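Local coordinates for dTDP-4-dehydrorhamnose reductase (Yersinia enterocolitica, PDB 5U9C), which probably catalyses the NADPH-dependent reduction of dTDP-4-dehydro-beta-L-rhamnose to dTDP-L-rhamnose, the sugar nucleotide of rhamnose biosynthesis, at residues V59-A64 and W100-S105; Y118-I123 and E263-S268. One frame throughout, in Å; residues are numbered along the deposited sequence. Where two conformers were deposited one is given.

Overall arrangement
Contact 1 is a pairing of two neighbouring strands, 59-62 and 100-106, in the parallel sheet of the Rossmann-type domain; contact 2 joins two irregular loops, 118-123 and 263-268. Their centres are 20 Å apart and their nearest atoms about 11 Å, so neither touches the other, and no strand or helix is common to both. Both are largely buried, but in different ways: contact 1 lies within one chain, its strands flanked by others of the sheet, whereas contact 2 is sealed in part by neighbouring subunits. The chemistry follows suit. Regular backbone bonds and apolar side chains hold contact 1, while a glutamate carboxylate gripping the opposite loop dominates contact 2.

Contact 1: V59-A64 and W100-S105; sequences VILHFA and WLLYLS
Ile60 opens the backbone ladder between these parallel strands, whose axes diverge by only 9°. Its N donates to Trp100 O (3.0 Å) and its O accepts from Leu102 N (2.9 Å); His62 N then bonds to Leu102 O, and the series fades in a weak Leu104 N to His62 O bond of 3.3 Å. Beyond it, a water lies within hydrogen-bonding distance of both Phe63 O and Leu104 O.

Apolar contacts divide between the two faces. On one, Val59 CG1 sits in the plane of the Trp100 indole at its edge, 3.7 Å from CE3, while Leu61 CD2 meets Leu102 CB. On the other, Ile60 CG2 packs on Leu101 CD1 at 3.6 Å. Phe63 turns an edge, through CD1, to Leu104 CB (3.8 Å).

The aromatic pair is His62 with Tyr103. Both carry CG trans to the backbone N (chi1 near 180° in both), which lays the rings side by side, planes 22° apart but slid so far that they barely overlap. Thr11 and Thr87 hold the two imidazole nitrogens.

Helix 76-97 covers the Ile60 and His62 face and helix 196-209 the Leu61 and Leu102 face, while strands 7-11 and 149-154 flank the pair, an alpha/beta sandwich of Rossmann type.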
# COMPACT_ATOMS: atom_id res chain seq x y z
N VAL D 59 -0.95 33.27 -28.41
CA VAL D 59 -1.53 32.06 -27.85
C VAL D 59 -0.86 30.83 -28.43
O VAL D 59 -0.61 30.77 -29.64
CB VAL D 59 -3.04 32.01 -28.17
CG1 VAL D 59 -3.66 30.65 -27.85
CG2 VAL D 59 -3.78 33.13 -27.45
N ILE D 60 -0.61 29.84 -27.57
CA ILE D 60 -0.05 28.55 -27.98
C ILE D 60 -0.96 27.44 -27.46
O ILE D 60 -1.24 27.39 -26.27
CB ILE D 60 1.36 28.30 -27.43
CG1 ILE D 60 2.33 29.34 -27.99
CG2 ILE D 60 1.84 26.90 -27.82
CD1 ILE D 60 3.70 29.33 -27.34
N LEU D 61 -1.44 26.60 -28.38
CA LEU D 61 -2.30 25.47 -28.07
C LEU D 61 -1.42 24.25 -28.31
O LEU D 61 -1.11 23.91 -29.48
CB LEU D 61 -3.52 25.43 -28.99
CG LEU D 61 -4.33 26.73 -29.11
CD1 LEU D 61 -5.54 26.49 -29.97
CD2 LEU D 61 -4.78 27.24 -27.75
N HIS D 62 -1.03 23.59 -27.23
CA HIS D 62 -0.13 22.44 -27.30
C HIS D 62 -0.89 21.14 -27.14
O HIS D 62 -1.13 20.70 -26.02
CB HIS D 62 0.99 22.57 -26.27
CG HIS D 62 1.92 21.41 -26.27
ND1 HIS D 62 2.30 20.77 -27.43
CD2 HIS D 62 2.63 20.84 -25.27
CE1 HIS D 62 3.15 19.81 -27.14
NE2 HIS D 62 3.38 19.83 -25.84
N PHE D 63 -1.30 20.57 -28.28
CA PHE D 63 -2.06 19.32 -28.29
C PHE D 63 -1.22 18.11 -28.73
O PHE D 63 -1.64 16.97 -28.50
CB PHE D 63 -3.30 19.39 -29.22
CG PHE D 63 -4.24 20.55 -28.97
CD1 PHE D 63 -4.61 20.92 -27.70
CD2 PHE D 63 -4.85 21.20 -30.05
CE1 PHE D 63 -5.50 21.98 -27.49
CE2 PHE D 63 -5.76 22.23 -29.84
CZ PHE D 63 -6.09 22.62 -28.56
N ALA D 64 -0.07 18.34 -29.35
CA ALA D 64 0.75 17.20 -29.82
C ALA D 64 1.35 16.41 -28.65
O ALA D 64 1.78 16.99 -27.65
CB ALA D 64 1.85 17.67 -30.77
N TRP D 100 -0.00 33.10 -23.81
CA TRP D 100 -0.89 32.28 -22.97
C TRP D 100 -0.80 30.87 -23.55
O TRP D 100 -0.95 30.69 -24.76
CB TRP D 100 -2.30 32.83 -23.03
CG TRP D 100 -3.39 32.05 -22.34
CD1 TRP D 100 -3.82 32.19 -21.04
CD2 TRP D 100 -4.27 31.10 -22.94
NE1 TRP D 100 -4.89 31.36 -20.80
CE2 TRP D 100 -5.19 30.68 -21.95
CE3 TRP D 100 -4.37 30.53 -24.22
CZ2 TRP D 100 -6.19 29.74 -22.20
CZ3 TRP D 100 -5.35 29.60 -24.47
CH2 TRP D 100 -6.26 29.22 -23.46
N LEU D 101 -0.51 29.88 -22.70
CA LEU D 101 -0.30 28.51 -23.13
C LEU D 101 -1.34 27.54 -22.63
O LEU D 101 -1.58 27.43 -21.42
CB LEU D 101 1.07 28.04 -22.63
CG LEU D 101 1.47 26.57 -22.83
CD1 LEU D 101 1.49 26.17 -24.29
CD2 LEU D 101 2.85 26.35 -22.24
N LEU D 102 -1.93 26.80 -23.55
CA LEU D 102 -2.91 25.78 -23.22
C LEU D 102 -2.25 24.45 -23.44
O LEU D 102 -1.72 24.19 -24.52
CB LEU D 102 -4.18 25.93 -24.08
CG LEU D 102 -5.25 24.83 -24.02
CD1 LEU D 102 -5.60 24.39 -22.64
CD2 LEU D 102 -6.53 25.28 -24.72
N TYR D 103 -2.24 23.62 -22.41
CA TYR D 103 -1.65 22.28 -22.47
C TYR D 103 -2.75 21.25 -22.26
O TYR D 103 -3.45 21.29 -21.25
CB TYR D 103 -0.54 22.11 -21.41
CG TYR D 103 0.10 20.73 -21.33
CD1 TYR D 103 0.68 20.15 -22.46
CD2 TYR D 103 0.24 20.05 -20.12
CE1 TYR D 103 1.30 18.91 -22.40
CE2 TYR D 103 0.87 18.81 -20.05
CZ TYR D 103 1.40 18.26 -21.20
OH TYR D 103 2.05 17.05 -21.16
N LEU D 104 -2.92 20.37 -23.23
CA LEU D 104 -3.89 19.29 -23.12
C LEU D 104 -3.24 18.14 -22.36
O LEU D 104 -2.28 17.54 -22.83
CB LEU D 104 -4.32 18.81 -24.50
CG LEU D 104 -5.27 17.61 -24.54
CD1 LEU D 104 -6.60 17.97 -23.89
CD2 LEU D 104 -5.46 17.16 -25.98
N SER D 105 -3.75 17.85 -21.17
CA SER D 105 -3.22 16.74 -20.35
C SER D 105 -4.24 15.60 -20.28
O SER D 105 -5.21 15.59 -21.04
CB SER D 105 -2.77 17.22 -18.96
OG SER D 105 -2.01 16.20 -18.29
O HOH W 1 -2.26 16.50 -25.70

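Contact 2: Y118-I123 and E263-S268; sequences YNELDI and ESIYMS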
# COMPACT_ATOMS: atom_id res chain seq x y z
N TYR D 118 -11.45 11.27 -9.63
CA TYR D 118 -10.52 12.30 -9.17
C TYR D 118 -10.94 13.71 -9.63
O TYR D 118 -11.30 13.92 -10.81
CB TYR D 118 -9.11 12.01 -9.71
CG TYR D 118 -8.56 10.65 -9.33
CD1 TYR D 118 -8.82 9.53 -10.10
CD2 TYR D 118 -7.81 10.49 -8.16
CE1 TYR D 118 -8.36 8.28 -9.74
CE2 TYR D 118 -7.34 9.24 -7.77
CZ TYR D 118 -7.60 8.14 -8.57
OH TYR D 118 -7.12 6.91 -8.20
N ASN D 119 -10.88 14.68 -8.71
CA ASN D 119 -11.14 16.08 -9.06
C ASN D 119 -9.82 16.89 -9.05
O ASN D 119 -8.74 16.32 -8.79
CB ASN D 119 -12.24 16.69 -8.19
CG ASN D 119 -11.86 16.80 -6.74
OD1 ASN D 119 -10.73 17.20 -6.41
ND2 ASN D 119 -12.82 16.50 -5.86
N GLU D 120 -9.90 18.19 -9.35
CA GLU D 120 -8.71 19.04 -9.43
C GLU D 120 -7.91 19.19 -8.10
O GLU D 120 -6.76 19.59 -8.14
CB GLU D 120 -9.03 20.42 -10.03
CG GLU D 120 -9.57 20.43 -11.47
CD GLU D 120 -11.10 20.33 -11.58
OE1 GLU D 120 -11.76 19.88 -10.63
OE2 GLU D 120 -11.65 20.70 -12.65
N LEU D 121 -8.51 18.85 -6.96
CA LEU D 121 -7.78 18.88 -5.68
C LEU D 121 -6.99 17.59 -5.42
O LEU D 121 -6.08 17.58 -4.57
CB LEU D 121 -8.70 19.16 -4.48
CG LEU D 121 -9.09 20.60 -4.30
CD1 LEU D 121 -10.03 20.76 -3.10
CD2 LEU D 121 -7.84 21.47 -4.11
N ASP D 122 -7.34 16.50 -6.11
CA ASP D 122 -6.64 15.24 -5.92
C ASP D 122 -5.20 15.41 -6.43
O ASP D 122 -4.96 16.13 -7.38
CB ASP D 122 -7.39 14.10 -6.59
CG ASP D 122 -8.57 13.66 -5.78
OD1 ASP D 122 -8.33 13.05 -4.71
OD2 ASP D 122 -9.74 13.88 -6.18
N ILE D 123 -4.24 14.81 -5.74
CA ILE D 123 -2.83 14.98 -6.12
C ILE D 123 -2.45 13.85 -7.07
O ILE D 123 -2.60 12.68 -6.71
CB ILE D 123 -1.91 14.99 -4.90
CG1 ILE D 123 -2.43 15.98 -3.87
CG2 ILE D 123 -0.48 15.35 -5.31
CD1 ILE D 123 -1.66 15.96 -2.58
N GLU D 263 -13.64 14.10 -12.53
CA GLU D 263 -14.76 15.02 -12.38
C GLU D 263 -14.18 16.39 -12.03
O GLU D 263 -12.98 16.50 -11.69
CB GLU D 263 -15.78 14.52 -11.35
CG GLU D 263 -15.31 14.49 -9.93
CD GLU D 263 -16.23 13.66 -9.05
OE1 GLU D 263 -16.39 12.46 -9.31
OE2 GLU D 263 -16.78 14.20 -8.09
N SER D 264 -14.98 17.43 -12.21
CA SER D 264 -14.51 18.78 -11.94
C SER D 264 -15.27 19.42 -10.82
O SER D 264 -16.49 19.28 -10.72
CB SER D 264 -14.65 19.68 -13.17
OG SER D 264 -14.16 21.00 -12.91
N ILE D 265 -14.54 20.12 -9.97
CA ILE D 265 -15.14 20.94 -8.91
C ILE D 265 -15.09 22.41 -9.30
O ILE D 265 -15.57 23.25 -8.56
CB ILE D 265 -14.43 20.77 -7.57
CG1 ILE D 265 -12.92 21.00 -7.72
CG2 ILE D 265 -14.71 19.38 -7.05
CD1 ILE D 265 -12.16 21.10 -6.41
N TYR D 266 -14.47 22.73 -10.44
CA TYR D 266 -14.34 24.14 -10.87
C TYR D 266 -15.09 24.55 -12.14
O TYR D 266 -15.15 25.74 -12.43
CB TYR D 266 -12.84 24.51 -11.05
CG TYR D 266 -11.96 24.40 -9.80
CD1 TYR D 266 -12.42 24.83 -8.56
CD2 TYR D 266 -10.65 23.98 -9.90
CE1 TYR D 266 -11.61 24.76 -7.44
CE2 TYR D 266 -9.83 23.91 -8.78
CZ TYR D 266 -10.32 24.30 -7.55
OH TYR D 266 -9.53 24.24 -6.43
N MSE D 267 -15.63 23.60 -12.90
CA MSE D 267 -16.31 23.95 -14.15
C MSE D 267 -17.56 24.77 -13.90
O MSE D 267 -17.86 25.68 -14.68
CB MSE D 267 -16.61 22.70 -14.97
CG MSE D 267 -15.31 22.17 -15.59
SE MSE D 267 -14.79 23.17 -17.20
CE MSE D 267 -16.51 22.84 -18.06
N SER D 268 -18.26 24.50 -12.80
CA SER D 268 -19.48 25.24 -12.48
C SER D 268 -19.29 26.74 -12.20
O SER D 268 -20.21 27.51 -12.35
CB SER D 268 -20.22 24.58 -11.30
OG SER D 268 -19.53 24.83 -10.08
O HOH W 2 -15.49 15.59 -6.26
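Tyr118 meets Glu263 through the backbone: Glu263 N donates to Tyr118 O at 2.9 Å. One residue on, Asn119 CA approaches Glu263 O at 3.2 Å in a CA-H...O contact with a 159° angle at the hydrogen. The Asn119 side chain serves both loops. With chi1 at 66°, CG lies between the backbone N and the carbonyl carbon, and OD1 can accept from Leu121 N in an Asx turn; ND2 passes Ile265 CG2 and donates to a water that in turn donates to Glu263 OE2, an oxygen also bonded to His246 of a third subunit.

Glu120 makes the main polar grip. A bend at chi2 (90°) brings its carboxylate against the opposite backbone, where both oxygens use syn lone pairs: OE1 accepts from Ile265 N at 2.9 Å, and OE2 from Ser264 OG at a short 2.5 Å. OE2 also receives His216 N, so three donors fix the carboxylate and would probably stabilise its negative charge. The aliphatic part of Glu120 runs past the Tyr266 ring, CB lying 3.8 Å from CE2.

Leu121 adds an apolar contact, its CG 3.8 Å from Ile265 CD1, the two side chains crossing at about a right angle. Asp122 ends the first loop's turn: its N bonds to Asn119 O, and OD2 takes Asn119 N on its anti lone pair while also bonding Tyr129 of a second subunit.

The first loop thus contains a type I beta turn, Asn119 to Asp122, with an Asx turn at its start. Facing it, Ser264 OG accepts from Tyr266 N and Met267 N (a selenomethionine), giving an ST turn and ST motif. The two turns meet beside strand 213-217, an edge strand of the chain's Rossmann-type sheet.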